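PBP5 (Haemophilus influenzae, PDB 3A3J) removes the terminal D-alanine from the peptide stems of cell-wall precursors, as a serine D-alanyl-D-alanine carboxypeptidase of the penicillin-binding protein family. Local coordinates at residues M41-V46 with G94-S99; G53-T58 with A108-G113; L213-T218 with K244-G249. All blocks are in the same frame, centred on the assembly; numbering follows the deposited sequence.

Interaction 1 (M41-V46 with G94-S99)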
ATOM      1  N   MET A  41       7.637  -3.842   4.223  1.00 18.83           N
ATOM      2  CA  MET A  41       8.604  -3.992   3.083  1.00 22.26           C
ATOM      3  C   MET A  41       9.237  -5.385   3.060  1.00 21.35           C
ATOM      4  O   MET A  41       9.244  -6.101   2.038  1.00 22.37           O
ATOM      5  CB  MET A  41       9.685  -2.894   3.101  1.00 22.68           C
ATOM      6  CG  MET A  41      10.600  -2.895   1.775  1.00 24.11           C
ATOM      7  SD  MET A  41       9.632  -2.991   0.235  1.00 26.25           S
ATOM      8  CE  MET A  41       9.464  -1.266   0.023  1.00 27.59           C
ATOM      9  N   THR A  42       9.697  -5.832   4.221  1.00 23.18           N
ATOM     10  CA  THR A  42      10.225  -7.236   4.308  1.00 19.98           C
ATOM     11  C   THR A  42       9.258  -8.264   3.765  1.00 22.38           C
ATOM     12  O   THR A  42       9.629  -9.173   2.998  1.00 21.02           O
ATOM     13  CB  THR A  42      10.622  -7.628   5.784  1.00 20.71           C
ATOM     14  OG1 THR A  42      11.607  -6.706   6.272  1.00 19.89           O
ATOM     15  CG2 THR A  42      11.157  -9.054   5.826  1.00 15.48           C
ATOM     16  N   SER A  43       7.988  -8.181   4.190  1.00 23.68           N
ATOM     17  CA  SER A  43       6.967  -9.122   3.645  1.00 24.56           C
ATOM     18  C   SER A  43       6.670  -8.882   2.157  1.00 22.72           C
ATOM     19  O   SER A  43       6.282  -9.800   1.446  1.00 23.20           O
ATOM     20  CB  SER A  43       5.653  -8.917   4.443  1.00 25.52           C
ATOM     21  OG  SER A  43       6.062  -8.778   5.849  1.00 33.35           O
ATOM     22  N   TYR A  44       6.772  -7.637   1.718  1.00 23.39           N
ATOM     23  CA  TYR A  44       6.668  -7.340   0.275  1.00 23.97           C
ATOM     24  C   TYR A  44       7.745  -8.167  -0.514  1.00 24.35           C
ATOM     25  O   TYR A  44       7.399  -9.032  -1.353  1.00 25.14           O
ATOM     26  CB  TYR A  44       6.772  -5.823  -0.021  1.00 24.51           C
ATOM     27  CG  TYR A  44       6.441  -5.560  -1.509  1.00 23.27           C
ATOM     28  CD1 TYR A  44       5.106  -5.383  -1.924  1.00 25.71           C
ATOM     29  CD2 TYR A  44       7.429  -5.626  -2.496  1.00 21.65           C
ATOM     30  CE1 TYR A  44       4.772  -5.195  -3.296  1.00 28.62           C
ATOM     31  CE2 TYR A  44       7.127  -5.427  -3.870  1.00 25.67           C
ATOM     32  CZ  TYR A  44       5.788  -5.194  -4.252  1.00 27.44           C
ATOM     33  OH  TYR A  44       5.441  -5.007  -5.567  1.00 31.67           O
ATOM     34  N   VAL A  45       9.019  -8.013  -0.131  1.00 24.59           N
ATOM     35  CA  VAL A  45      10.141  -8.871  -0.743  1.00 22.87           C
ATOM     36  C   VAL A  45       9.803 -10.352  -0.706  1.00 24.17           C
ATOM     37  O   VAL A  45       9.769 -10.998  -1.737  1.00 22.95           O
ATOM     38  CB  VAL A  45      11.475  -8.576  -0.044  1.00 22.64           C
ATOM     39  CG1 VAL A  45      12.664  -9.346  -0.652  1.00 22.56           C
ATOM     40  CG2 VAL A  45      11.743  -7.106  -0.153  1.00 19.11           C
ATOM     41  N   VAL A  46       9.433 -10.869   0.482  1.00 25.18           N
ATOM     42  CA  VAL A  46       9.083 -12.295   0.626  1.00 25.90           C
ATOM     43  C   VAL A  46       7.910 -12.631  -0.280  1.00 26.69           C
ATOM     44  O   VAL A  46       7.886 -13.662  -0.964  1.00 27.96           O
ATOM     45  CB  VAL A  46       8.707 -12.691   2.142  1.00 26.02           C
ATOM     46  CG1 VAL A  46       8.295 -14.166   2.215  1.00 26.47           C
ATOM     47  CG2 VAL A  46       9.866 -12.473   3.119  1.00 24.46           C
ATOM     48  N   GLY A  94       4.849 -15.526  10.765  1.00 27.65           N
ATOM     49  CA  GLY A  94       5.336 -14.934  12.007  1.00 25.82           C
ATOM     50  C   GLY A  94       5.756 -13.481  11.881  1.00 26.11           C
ATOM     51  O   GLY A  94       5.630 -12.697  12.833  1.00 27.49           O
ATOM     52  N   VAL A  95       6.420 -13.132  10.769  1.00 24.83           N
ATOM     53  CA  VAL A  95       6.720 -11.719  10.477  1.00 23.44           C
ATOM     54  C   VAL A  95       5.408 -10.901  10.362  1.00 23.55           C
ATOM     55  O   VAL A  95       5.295  -9.852  10.923  1.00 21.45           O
ATOM     56  CB  VAL A  95       7.424 -11.598   9.072  1.00 23.31           C
ATOM     57  CG1 VAL A  95       7.540 -10.111   8.667  1.00 20.67           C
ATOM     58  CG2 VAL A  95       8.800 -12.337   9.100  1.00 21.12           C
ATOM     59  N   ILE A  96       4.479 -11.390   9.553  1.00 23.44           N
ATOM     60  CA  ILE A  96       3.239 -10.666   9.286  1.00 26.43           C
ATOM     61  C   ILE A  96       2.301 -10.535  10.519  1.00 26.85           C
ATOM     62  O   ILE A  96       2.023  -9.435  10.913  1.00 27.31           O
ATOM     63  CB  ILE A  96       2.472 -11.309   8.183  1.00 27.24           C
ATOM     64  CG1 ILE A  96       3.130 -10.987   6.815  1.00 25.30           C
ATOM     65  CG2 ILE A  96       0.995 -10.787   8.248  1.00 28.27           C
ATOM     66  CD1 ILE A  96       2.565 -11.916   5.718  1.00 24.27           C
ATOM     67  N   VAL A  97       1.939 -11.648  11.176  1.00 27.84           N
ATOM     68  CA  VAL A  97       1.015 -11.607  12.373  1.00 26.67           C
ATOM     69  C   VAL A  97       1.655 -11.098  13.652  1.00 27.30           C
ATOM     70  O   VAL A  97       1.060 -10.247  14.331  1.00 28.59           O
ATOM     71  CB  VAL A  97       0.343 -12.963  12.547  1.00 27.00           C
ATOM     72  CG1 VAL A  97      -0.768 -12.925  13.645  1.00 25.37           C
ATOM     73  CG2 VAL A  97      -0.233 -13.373  11.174  1.00 24.41           C
ATOM     74  N   VAL A  98       2.885 -11.519  13.981  1.00 26.09           N
ATOM     75  CA  VAL A  98       3.437 -11.110  15.273  1.00 26.04           C
ATOM     76  C   VAL A  98       4.736 -10.369  15.205  1.00 26.37           C
ATOM     77  O   VAL A  98       5.423 -10.287  16.197  1.00 25.52           O
ATOM     78  CB  VAL A  98       3.611 -12.348  16.276  1.00 25.82           C
ATOM     79  CG1 VAL A  98       2.244 -13.022  16.500  1.00 24.25           C
ATOM     80  CG2 VAL A  98       4.550 -13.354  15.691  1.00 27.12           C
ATOM     81  N   SER A  99       5.100  -9.869  14.021  1.00 27.16           N
ATOM     82  CA  SER A  99       6.303  -9.054  13.883  1.00 26.40           C
ATOM     83  C   SER A  99       7.554  -9.779  14.405  1.00 24.34           C
ATOM     84  O   SER A  99       8.341  -9.207  15.172  1.00 21.21           O
ATOM     85  CB  SER A  99       6.104  -7.819  14.709  1.00 26.02           C
ATOM     86  OG  SER A  99       5.213  -7.012  14.002  1.00 35.51           O
TER

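Interaction 2 (G53-T58 with A108-G113)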
ATOM      1  N   GLY A  53       8.088 -17.591  -7.770  1.00 36.40           N
ATOM      2  CA  GLY A  53       8.611 -18.977  -7.697  1.00 37.26           C
ATOM      3  C   GLY A  53      10.076 -19.129  -7.251  1.00 38.04           C
ATOM      4  O   GLY A  53      10.639 -20.218  -7.296  1.00 39.86           O
ATOM      5  N   LYS A  54      10.694 -18.058  -6.781  1.00 36.58           N
ATOM      6  CA  LYS A  54      12.080 -18.096  -6.361  1.00 35.17           C
ATOM      7  C   LYS A  54      12.232 -18.700  -4.964  1.00 35.54           C
ATOM      8  O   LYS A  54      13.338 -19.053  -4.554  1.00 33.40           O
ATOM      9  CB  LYS A  54      12.662 -16.690  -6.386  1.00 34.61           C
ATOM     10  CG  LYS A  54      12.592 -16.093  -7.782  1.00 35.30           C
ATOM     11  CD  LYS A  54      13.048 -14.582  -7.847  1.00 35.14           C
ATOM     12  CE  LYS A  54      13.035 -14.178  -9.313  1.00 40.41           C
ATOM     13  NZ  LYS A  54      13.059 -12.763  -9.592  1.00 43.94           N
ATOM     14  N   ILE A  55      11.132 -18.811  -4.217  1.00 33.76           N
ATOM     15  CA  ILE A  55      11.183 -19.550  -2.986  1.00 32.40           C
ATOM     16  C   ILE A  55       9.784 -20.116  -2.944  1.00 33.78           C
ATOM     17  O   ILE A  55       8.915 -19.690  -3.729  1.00 33.32           O
ATOM     18  CB  ILE A  55      11.495 -18.676  -1.711  1.00 32.27           C
ATOM     19  CG1 ILE A  55      10.353 -17.668  -1.423  1.00 29.88           C
ATOM     20  CG2 ILE A  55      12.874 -17.977  -1.785  1.00 29.48           C
ATOM     21  CD1 ILE A  55      10.538 -16.786  -0.132  1.00 26.08           C
ATOM     22  N   HIS A  56       9.581 -21.089  -2.064  1.00 33.96           N
ATOM     23  CA  HIS A  56       8.298 -21.762  -1.909  1.00 34.63           C
ATOM     24  C   HIS A  56       7.920 -21.751  -0.463  1.00 34.74           C
ATOM     25  O   HIS A  56       8.791 -21.706   0.382  1.00 34.10           O
ATOM     26  CB  HIS A  56       8.365 -23.163  -2.473  1.00 34.11           C
ATOM     27  CG  HIS A  56       8.362 -23.163  -3.966  1.00 36.75           C
ATOM     28  ND1 HIS A  56       9.501 -22.915  -4.712  1.00 39.34           N
ATOM     29  CD2 HIS A  56       7.346 -23.294  -4.855  1.00 36.75           C
ATOM     30  CE1 HIS A  56       9.191 -22.889  -5.996  1.00 37.62           C
ATOM     31  NE2 HIS A  56       7.891 -23.124  -6.109  1.00 39.53           N
ATOM     32  N   ASN A  57       6.620 -21.688  -0.165  1.00 36.18           N
ATOM     33  CA  ASN A  57       6.204 -21.734   1.231  1.00 36.46           C
ATOM     34  C   ASN A  57       6.703 -22.991   1.949  1.00 37.07           C
ATOM     35  O   ASN A  57       6.844 -23.017   3.161  1.00 38.03           O
ATOM     36  CB  ASN A  57       4.674 -21.724   1.329  1.00 35.87           C
ATOM     37  CG  ASN A  57       4.119 -20.357   1.255  1.00 35.97           C
ATOM     38  OD1 ASN A  57       3.130 -20.113   0.576  1.00 42.15           O
ATOM     39  ND2 ASN A  57       4.741 -19.445   1.933  1.00 34.36           N
ATOM     40  N   THR A  58       6.869 -24.066   1.210  1.00 37.74           N
ATOM     41  CA  THR A  58       7.343 -25.304   1.807  1.00 38.37           C
ATOM     42  C   THR A  58       8.868 -25.325   1.999  1.00 38.28           C
ATOM     43  O   THR A  58       9.398 -26.261   2.602  1.00 38.71           O
ATOM     44  CB  THR A  58       6.977 -26.440   0.937  1.00 38.89           C
ATOM     45  OG1 THR A  58       7.234 -26.022  -0.420  1.00 40.63           O
ATOM     46  CG2 THR A  58       5.477 -26.724   1.113  1.00 37.98           C
ATOM     47  N   ALA A 108      15.328 -13.144   5.526  1.00 26.58           N
ATOM     48  CA  ALA A 108      16.278 -12.400   4.800  1.00 28.55           C
ATOM     49  C   ALA A 108      17.451 -13.309   4.314  1.00 29.95           C
ATOM     50  O   ALA A 108      17.897 -13.208   3.129  1.00 30.95           O
ATOM     51  CB  ALA A 108      16.852 -11.238   5.675  1.00 26.71           C
ATOM     52  N   GLU A 109      17.989 -14.113   5.233  1.00 29.65           N
ATOM     53  CA  GLU A 109      19.095 -15.026   4.903  1.00 29.65           C
ATOM     54  C   GLU A 109      18.642 -16.105   3.945  1.00 30.33           C
ATOM     55  O   GLU A 109      19.372 -16.476   3.027  1.00 30.59           O
ATOM     56  CB  GLU A 109      19.696 -15.634   6.174  1.00 29.09           C
ATOM     57  CG  GLU A 109      20.254 -14.503   7.064  1.00 28.42           C
ATOM     58  CD  GLU A 109      20.977 -14.989   8.300  1.00 29.86           C
ATOM     59  OE1 GLU A 109      20.728 -16.129   8.678  1.00 31.13           O
ATOM     60  OE2 GLU A 109      21.767 -14.225   8.900  1.00 29.15           O
ATOM     61  N   HIS A 110      17.446 -16.625   4.105  1.00 29.31           N
ATOM     62  CA  HIS A 110      17.045 -17.650   3.145  1.00 29.43           C
ATOM     63  C   HIS A 110      16.907 -17.108   1.699  1.00 29.14           C
ATOM     64  O   HIS A 110      17.150 -17.844   0.732  1.00 29.16           O
ATOM     65  CB  HIS A 110      15.743 -18.312   3.597  1.00 30.15           C
ATOM     66  CG  HIS A 110      15.187 -19.354   2.650  1.00 31.53           C
ATOM     67  ND1 HIS A 110      15.792 -20.574   2.434  1.00 36.02           N
ATOM     68  CD2 HIS A 110      14.038 -19.387   1.934  1.00 34.26           C
ATOM     69  CE1 HIS A 110      15.048 -21.309   1.617  1.00 34.36           C
ATOM     70  NE2 HIS A 110      13.985 -20.604   1.285  1.00 37.32           N
ATOM     71  N   ILE A 111      16.479 -15.843   1.562  1.00 28.41           N
ATOM     72  CA  ILE A 111      16.136 -15.267   0.263  1.00 27.25           C
ATOM     73  C   ILE A 111      17.410 -14.667  -0.303  1.00 28.33           C
ATOM     74  O   ILE A 111      17.697 -14.836  -1.463  1.00 29.89           O
ATOM     75  CB  ILE A 111      15.036 -14.168   0.401  1.00 26.05           C
ATOM     76  CG1 ILE A 111      13.657 -14.804   0.685  1.00 26.79           C
ATOM     77  CG2 ILE A 111      14.987 -13.297  -0.817  1.00 21.20           C
ATOM     78  CD1 ILE A 111      12.675 -13.796   1.302  1.00 26.73           C
ATOM     79  N   SER A 112      18.165 -13.958   0.511  1.00 28.55           N
ATOM     80  CA  SER A 112      19.317 -13.248  -0.035  1.00 31.16           C
ATOM     81  C   SER A 112      20.712 -13.748   0.372  1.00 31.22           C
ATOM     82  O   SER A 112      21.690 -13.150  -0.032  1.00 32.74           O
ATOM     83  CB  SER A 112      19.209 -11.738   0.219  1.00 30.89           C
ATOM     84  OG  SER A 112      18.272 -11.179  -0.691  1.00 34.30           O
ATOM     85  N   GLY A 113      20.776 -14.821   1.154  1.00 31.01           N
ATOM     86  CA  GLY A 113      22.033 -15.391   1.600  1.00 31.83           C
ATOM     87  C   GLY A 113      22.585 -14.679   2.827  1.00 32.34           C
ATOM     88  O   GLY A 113      23.130 -15.337   3.763  1.00 34.14           O
TER

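Interaction 3 (L213-T218 with K244-G249)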
ATOM      1  N   LEU A 213       0.663   2.955  13.275  1.00 20.12           N
ATOM      2  CA  LEU A 213      -0.162   1.860  12.796  1.00 21.02           C
ATOM      3  C   LEU A 213      -0.521   2.156  11.369  1.00 21.91           C
ATOM      4  O   LEU A 213      -0.765   3.274  11.044  1.00 24.63           O
ATOM      5  CB  LEU A 213      -1.473   1.803  13.621  1.00 21.50           C
ATOM      6  CG  LEU A 213      -2.657   0.951  13.130  1.00 22.71           C
ATOM      7  CD1 LEU A 213      -2.293  -0.480  13.005  1.00 28.40           C
ATOM      8  CD2 LEU A 213      -4.016   1.100  13.942  1.00 25.68           C
ATOM      9  N   VAL A 214      -0.565   1.142  10.523  1.00 23.42           N
ATOM     10  CA  VAL A 214      -1.042   1.261   9.190  1.00 23.63           C
ATOM     11  C   VAL A 214      -2.305   0.427   9.109  1.00 23.01           C
ATOM     12  O   VAL A 214      -2.272  -0.752   9.380  1.00 25.77           O
ATOM     13  CB  VAL A 214       0.043   0.743   8.192  1.00 23.00           C
ATOM     14  CG1 VAL A 214      -0.515   0.758   6.754  1.00 24.58           C
ATOM     15  CG2 VAL A 214       1.190   1.689   8.248  1.00 18.65           C
ATOM     16  N   ALA A 215      -3.441   1.025   8.793  1.00 23.96           N
ATOM     17  CA  ALA A 215      -4.669   0.246   8.774  1.00 23.57           C
ATOM     18  C   ALA A 215      -5.331   0.393   7.424  1.00 24.88           C
ATOM     19  O   ALA A 215      -5.151   1.385   6.737  1.00 24.69           O
ATOM     20  CB  ALA A 215      -5.639   0.696   9.947  1.00 22.78           C
ATOM     21  N   SER A 216      -6.076  -0.613   7.022  1.00 26.51           N
ATOM     22  CA  SER A 216      -6.839  -0.479   5.845  1.00 27.84           C
ATOM     23  C   SER A 216      -8.174  -1.148   6.121  1.00 28.91           C
ATOM     24  O   SER A 216      -8.221  -2.164   6.834  1.00 30.24           O
ATOM     25  CB  SER A 216      -6.130  -1.149   4.666  1.00 28.89           C
ATOM     26  OG  SER A 216      -6.910  -1.027   3.452  1.00 27.83           O
ATOM     27  N   ALA A 217      -9.256  -0.561   5.580  1.00 29.95           N
ATOM     28  CA  ALA A 217     -10.661  -1.000   5.803  1.00 31.37           C
ATOM     29  C   ALA A 217     -11.457  -0.816   4.511  1.00 32.17           C
ATOM     30  O   ALA A 217     -11.127   0.062   3.713  1.00 33.15           O
ATOM     31  CB  ALA A 217     -11.316  -0.181   6.869  1.00 28.88           C
ATOM     32  N   THR A 218     -12.479  -1.654   4.332  1.00 32.71           N
ATOM     33  CA  THR A 218     -13.329  -1.604   3.175  1.00 34.50           C
ATOM     34  C   THR A 218     -14.813  -1.404   3.533  1.00 37.88           C
ATOM     35  O   THR A 218     -15.246  -1.550   4.694  1.00 37.56           O
ATOM     36  CB  THR A 218     -13.320  -2.875   2.371  1.00 33.72           C
ATOM     37  OG1 THR A 218     -13.861  -3.902   3.181  1.00 32.65           O
ATOM     38  CG2 THR A 218     -11.872  -3.266   1.859  1.00 28.92           C
ATOM     39  N   LYS A 244     -10.899   6.928  13.733  1.00 29.93           N
ATOM     40  CA  LYS A 244     -11.395   8.260  13.445  1.00 29.11           C
ATOM     41  C   LYS A 244     -11.163   8.679  11.960  1.00 30.61           C
ATOM     42  O   LYS A 244     -12.054   9.285  11.297  1.00 29.04           O
ATOM     43  CB  LYS A 244     -10.741   9.289  14.370  1.00 29.98           C
ATOM     44  CG  LYS A 244     -11.488   9.517  15.718  1.00 30.21           C
ATOM     45  CD  LYS A 244     -10.892  10.640  16.566  1.00 28.53           C
ATOM     46  CE  LYS A 244     -10.961  10.311  18.087  1.00 32.98           C
ATOM     47  NZ  LYS A 244     -10.109  11.284  18.786  1.00 33.79           N
ATOM     48  N   LEU A 245      -9.937   8.460  11.464  1.00 30.05           N
ATOM     49  CA  LEU A 245      -9.630   8.757  10.059  1.00 29.07           C
ATOM     50  C   LEU A 245     -10.493   7.929   9.135  1.00 29.40           C
ATOM     51  O   LEU A 245     -11.104   8.464   8.195  1.00 30.01           O
ATOM     52  CB  LEU A 245      -8.168   8.484   9.758  1.00 28.35           C
ATOM     53  CG  LEU A 245      -7.322   9.625  10.302  1.00 27.51           C
ATOM     54  CD1 LEU A 245      -5.835   9.150  10.279  1.00 26.23           C
ATOM     55  CD2 LEU A 245      -7.473  10.889   9.400  1.00 25.99           C
ATOM     56  N   LEU A 246     -10.576   6.632   9.395  1.00 28.80           N
ATOM     57  CA  LEU A 246     -11.268   5.786   8.472  1.00 29.06           C
ATOM     58  C   LEU A 246     -12.788   6.191   8.380  1.00 32.80           C
ATOM     59  O   LEU A 246     -13.322   6.363   7.278  1.00 31.99           O
ATOM     60  CB  LEU A 246     -11.076   4.335   8.867  1.00 28.93           C
ATOM     61  CG  LEU A 246      -9.608   3.861   8.813  1.00 26.45           C
ATOM     62  CD1 LEU A 246      -9.515   2.444   9.401  1.00 28.56           C
ATOM     63  CD2 LEU A 246      -9.071   3.895   7.355  1.00 20.92           C
ATOM     64  N   GLN A 247     -13.455   6.325   9.535  1.00 33.63           N
ATOM     65  CA  GLN A 247     -14.888   6.669   9.607  1.00 36.16           C
ATOM     66  C   GLN A 247     -15.187   8.032   9.018  1.00 36.92           C
ATOM     67  O   GLN A 247     -16.165   8.184   8.331  1.00 38.93           O
ATOM     68  CB  GLN A 247     -15.415   6.589  11.045  1.00 34.87           C
ATOM     69  CG  GLN A 247     -15.552   5.161  11.573  1.00 35.75           C
ATOM     70  CD  GLN A 247     -15.949   5.192  13.061  1.00 35.34           C
ATOM     71  OE1 GLN A 247     -15.660   6.181  13.784  1.00 35.35           O
ATOM     72  NE2 GLN A 247     -16.639   4.149  13.505  1.00 32.94           N
ATOM     73  N   TRP A 248     -14.340   9.017   9.260  1.00 38.37           N
ATOM     74  CA  TRP A 248     -14.476  10.278   8.576  1.00 38.98           C
ATOM     75  C   TRP A 248     -14.380  10.077   7.092  1.00 40.52           C
ATOM     76  O   TRP A 248     -15.070  10.762   6.282  1.00 41.19           O
ATOM     77  CB  TRP A 248     -13.335  11.175   8.972  1.00 39.14           C
ATOM     78  CG  TRP A 248     -13.369  12.555   8.390  1.00 40.07           C
ATOM     79  CD1 TRP A 248     -14.169  13.598   8.798  1.00 39.18           C
ATOM     80  CD2 TRP A 248     -12.537  13.083   7.333  1.00 41.77           C
ATOM     81  NE1 TRP A 248     -13.873  14.728   8.088  1.00 40.32           N
ATOM     82  CE2 TRP A 248     -12.891  14.446   7.167  1.00 41.97           C
ATOM     83  CE3 TRP A 248     -11.548  12.540   6.503  1.00 41.00           C
ATOM     84  CZ2 TRP A 248     -12.290  15.263   6.204  1.00 39.92           C
ATOM     85  CZ3 TRP A 248     -10.944  13.344   5.570  1.00 38.09           C
ATOM     86  CH2 TRP A 248     -11.307  14.704   5.430  1.00 40.15           C
ATOM     87  N   GLY A 249     -13.470   9.188   6.698  1.00 39.92           N
ATOM     88  CA  GLY A 249     -13.311   8.907   5.273  1.00 39.52           C
ATOM     89  C   GLY A 249     -14.557   8.266   4.703  1.00 39.18           C
ATOM     90  O   GLY A 249     -15.147   8.807   3.789  1.00 41.11           O
TER

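Interaction 1 (M41-V46 with G94-S99)
Val95, on helix 88-98, lays one methyl against the hydroxyl of Ser43 on helix 38-51: its CG1 lies 3.4 Å from Ser43 OG. With CG1 anti to the backbone N (chi1 171°), that branch faces the serine and CG2 is turned off to the other side of the side chain. The same side chain also packs on Ala103, Thr104 and Leu107 of helix 101-112 and comes within about 4 Å of the side chain of Lys39. Ile96 follows from the next position of the turn. Its CA-CB bond runs alongside the serine helix, yet CG1 comes nearer, 3.8 Å from Ser43 OG and 4.0 Å from Ser43 CB; the backbones are closest here, with Ser43 CA and Ile96 CA 6.9 Å apart. The serine therefore meets two aliphatic side chains, while its hydroxyl is hydrogen-bonded to Lys39 O, one turn back on its own helix. That bond keeps the buried oxygen satisfied. Beyond Ile96, whose carbonyl O accepts a hydrogen bond from Lys202 NZ, the segment ends at Ser99, where phi turns positive (55°). Ser99 and Lys39, with the nucleophile Ser36, probably make up the catalytic serine-lysine-serine set of the DD-peptidase/beta-lactamase fold, the SxxK helix packing here against the helix that leads to Ser99.

Interaction 2 (G53-T58 with A108-G113)
Ile55 overlaps the side chain of Ile111 with both of its branches. The delta methyl makes the nearest approach, Ile55 CD1 to Ile111 CG1 at 3.8 Å, and also lies 3.9 Å from Ile111 CD1. The gamma methyl reaches the same methylene from its other branch, with Ile55 CG2 and Ile111 CG1 4.1 Å apart. This grip follows from a chi1 of 65°, which sets CG1 between the backbone N and the carbonyl carbon, and from an extended chi2, which carries CD1 on toward helix 101-112. The two isoleucines meet at a slant, neither alongside nor end to end. Ile55 belongs to the loop after helix 38-51, which closes at Gly53 with a Schellman motif (phi 75°); two residues later the chain, now extended, turns this hydrophobic side chain back into the mainly helical part of the DD-peptidase/beta-lactamase fold. There it also touches Ala49 and Leu50 of the helix just left and Val88 at the start of helix 88-98. His110 borders the contact: its CD2 is 4.1 Å from Ile55 CG2, the methyl approaching the imidazole obliquely. The CG of His110 is anti to the backbone N (chi1 177°), which stretches the ring out toward the loop, and there NE2 is hydrogen-bonded to Asp59 OD2. The same carboxylate oxygen accepts a hydrogen bond from His56 N, so Asp59 ties the loop backbone to the histidine of the helix. Ile111 also packs against Phe118 of helix 115-128.

Interaction 3 (L213-T218 with K244-G249)
Ala215 on strand 210-218 offers its methyl to Leu246 of helix 235-252, with Ala215 CB 4.3 Å from Leu246 CD1. Ser216, next along the strand, has its CA-CB bond directed away from the helix, and its OG is hydrogen-bonded to Leu225 O and Arg224 NH1. Ala217 brings the strand's side chains round to the helix again: Ala217 CB stands 4.1 Å from the same Leu246 CD1, and the backbones are nearest here, Ala217 CA to Leu246 CA being 7.3 Å. One leucine methyl thus spans two alanines on the helix-facing side of the strand. CG of Leu246 is anti to its carbonyl carbon (chi1 -63°), and the extended second torsion (173°) carries CD1 forward to them, while the leucine also packs on Ser227 of the adjoining strand 224-232. The small alanines probably allow the helix to lie this near the sheet. Ala217 further touches Phe250, one turn beyond Leu246, and Val198 on the neighbouring strand. This is the packing of the C-terminal helix of the DD-peptidase/beta-lactamase fold over its five-stranded antiparallel sheet; the strand's other neighbour, 197-206, carries Lys202, a probable substrate-binding residue.

How the interactions relate
Interactions 1 and 2 are continuous in the helical region: their centres are about 13 Å apart, and they touch where Val46 CG2 meets Ile111 CD1 at 3.6 Å and Val46 CG1 meets Ile55 CD1 at 4.2 Å. Their segments alternate along the chain, helix 88-98 leading on to helix 101-112. Interaction 1 borders the active site, holding Ser99 and packing near Lys39, whereas 53-58 with 108-113 lies away from it. Interaction 3 joins the sheet to helix 235-252, with its centre about 21 Å from that of interaction 1 and about 33 Å from that of interaction 2. Lys202 relates sheet to helices: its side chain is about 5 Å from that of Val95 and about 9 Å from that of Ala215.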